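Local coordinates for uncharacterized protein (Legionella longbeachae NSW150, PDB 4JZA) that is a phosphoinositide phosphatase that probably removes the 3-phosphate from phosphatidylinositol 3-phosphate, at residues L698-N703 against I736-M740. Residues are numbered along the deposited sequence; the frame is centred on the assembly and turned at random.
Sequences LHSLIN and ILELM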
loop_
_atom_site.group_PDB
_atom_site.type_symbol
_atom_site.label_atom_id
_atom_site.label_comp_id
_atom_site.label_asym_id
_atom_site.label_seq_id
_atom_site.Cartn_x
_atom_site.Cartn_y
_atom_site.Cartn_z
ATOM N N LEU A 698 13.397 24.236 39.824
ATOM C CA LEU A 698 14.610 24.547 39.078
ATOM C C LEU A 698 15.014 26.023 39.073
ATOM O O LEU A 698 16.222 26.339 39.143
ATOM C CB LEU A 698 14.493 24.036 37.668
ATOM C CG LEU A 698 15.769 24.004 36.851
ATOM C CD1 LEU A 698 16.930 23.270 37.507
ATOM C CD2 LEU A 698 15.423 23.386 35.490
ATOM N N HIS A 699 14.018 26.911 39.031
ATOM C CA HIS A 699 14.268 28.334 39.021
ATOM C C HIS A 699 15.052 28.664 40.261
ATOM O O HIS A 699 16.041 29.371 40.190
ATOM C CB HIS A 699 12.973 29.142 38.938
ATOM C CG HIS A 699 13.182 30.597 38.674
ATOM N ND1 HIS A 699 13.296 31.529 39.689
ATOM C CD2 HIS A 699 13.302 31.285 37.519
ATOM C CE1 HIS A 699 13.475 32.728 39.168
ATOM N NE2 HIS A 699 13.487 32.606 37.855
ATOM N N SER A 700 14.637 28.174 41.419
ATOM C CA SER A 700 15.356 28.551 42.643
ATOM C C SER A 700 16.725 27.962 42.645
ATOM O O SER A 700 17.702 28.668 42.892
ATOM C CB SER A 700 14.648 28.089 43.891
ATOM O OG SER A 700 13.269 28.134 43.695
ATOM N N LEU A 701 16.800 26.667 42.358
ATOM C CA LEU A 701 18.088 25.958 42.406
ATOM C C LEU A 701 19.162 26.531 41.434
ATOM O O LEU A 701 20.306 26.780 41.824
ATOM C CB LEU A 701 17.867 24.464 42.136
ATOM C CG LEU A 701 19.122 23.593 42.075
ATOM C CD1 LEU A 701 19.897 23.754 43.349
ATOM C CD2 LEU A 701 18.813 22.140 41.901
ATOM N N ILE A 702 18.780 26.741 40.181
ATOM C CA ILE A 702 19.724 27.225 39.170
ATOM C C ILE A 702 20.250 28.629 39.500
ATOM O O ILE A 702 21.356 28.987 39.162
ATOM C CB ILE A 702 19.051 27.216 37.797
ATOM C CG1 ILE A 702 20.032 26.885 36.703
ATOM C CG2 ILE A 702 18.293 28.514 37.533
ATOM C CD1 ILE A 702 19.907 25.447 36.249
ATOM N N ASN A 703 19.463 29.425 40.193
ATOM C CA ASN A 703 19.904 30.757 40.547
ATOM C C ASN A 703 20.815 30.788 41.756
ATOM O O ASN A 703 21.334 31.831 42.041
ATOM C CB ASN A 703 18.729 31.739 40.670
ATOM C CG ASN A 703 18.262 32.256 39.293
ATOM O OD1 ASN A 703 18.979 32.982 38.616
ATOM N ND2 ASN A 703 17.061 31.871 38.876
ATOM N N ILE A 736 20.371 27.055 30.495
ATOM C CA ILE A 736 19.140 26.927 31.228
ATOM C C ILE A 736 18.859 28.209 31.979
ATOM O O ILE A 736 17.739 28.616 32.024
ATOM C CB ILE A 736 19.146 25.679 32.122
ATOM C CG1 ILE A 736 19.100 24.433 31.224
ATOM C CG2 ILE A 736 17.942 25.683 33.027
ATOM C CD1 ILE A 736 19.500 23.150 31.908
ATOM N N LEU A 737 19.859 28.889 32.508
ATOM C CA LEU A 737 19.634 30.285 32.940
ATOM C C LEU A 737 19.107 31.157 31.807
ATOM O O LEU A 737 18.109 31.851 31.987
ATOM C CB LEU A 737 20.896 30.923 33.504
ATOM C CG LEU A 737 21.263 30.338 34.865
ATOM C CD1 LEU A 737 22.760 30.435 35.069
ATOM C CD2 LEU A 737 20.536 31.019 36.019
ATOM N N GLU A 738 19.775 31.134 30.655
ATOM C CA GLU A 738 19.356 31.958 29.519
ATOM C C GLU A 738 17.870 31.745 29.216
ATOM O O GLU A 738 17.154 32.695 28.937
ATOM C CB GLU A 738 20.187 31.669 28.252
ATOM C CG GLU A 738 21.437 32.527 27.974
ATOM C CD GLU A 738 21.206 34.038 27.953
ATOM O OE1 GLU A 738 21.363 34.635 26.868
ATOM O OE2 GLU A 738 20.905 34.650 29.000
ATOM N N LEU A 739 17.411 30.508 29.293
ATOM C CA LEU A 739 16.046 30.182 28.946
ATOM C C LEU A 739 15.087 30.672 29.989
ATOM O O LEU A 739 13.927 30.928 29.670
ATOM C CB LEU A 739 15.861 28.682 28.812
ATOM C CG LEU A 739 16.332 28.100 27.474
ATOM C CD1 LEU A 739 16.464 26.571 27.508
ATOM C CD2 LEU A 739 15.393 28.519 26.354
HETATM N N MSE A 740 15.562 30.784 31.227
HETATM C CA MSE A 740 14.744 31.201 32.354
HETATM C C MSE A 740 14.816 32.673 32.583
HETATM O O MSE A 740 14.211 33.149 33.528
HETATM C CB MSE A 740 15.185 30.464 33.635
HETATM C CG MSE A 740 14.555 29.094 33.531
HETATM SE SE MSE A 740 15.182 27.741 34.799
HETATM C CE MSE A 740 13.462 27.698 35.723
#
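Leu-698 turns its side chain to the second helix and meets two residues there: its CD2 lies 4.2 Å from CG2 of Ile-736, and its CB is 4.3 Å from CE of Met-740, a selenomethionine. Its isobutyl group also packs against Val-777 and Leu-781 of helix 772-782 and Trp-805 of helix 794-817, which places it in the interior of the bundle. At His-699 the selenomethionine methyl comes up against the backbone, CE of Met-740 lying 3.4 Å from N of His-699, and also touches CB. Met-740 bends at its last torsion (chi3 112°), and this carries CE onto the backbone at His-699 and to the edge of the imidazole ring, near its plane. One face of that ring receives the amide of Asn-703, whose ND2 sits 3.7 Å above the plane, over the ring centre.

The segments lie on helices 676-702 and 731-740, in the part of the chain that matches the C-terminal domain of the phosphoinositide phosphatase family, far from the centre of the chain. Here the local axes pass 10.8 Å apart at a signed angle of -127°, and no hydrogen bond joins them, so the contact rests on apolar packing.

One turn on from Leu-698, Ile-702 divides its branches between neighbours. CD1 reaches CG2 of Ile-736 at 3.8 Å, the two side chains set nearly perpendicular, while CG2 rests on CD2 of Leu-737 and, more loosely, on the selenium of Met-740. The side chains of Ile-702 and Leu-737 lie alongside, pointing opposite ways. At Asn-703, OD1 lies 3.6 Å from CD2 of Leu-737, whereas ND2 turns back along the chain to donate a 3.0 Å hydrogen bond to O of His-699, its N-H...O angle a bent 150°.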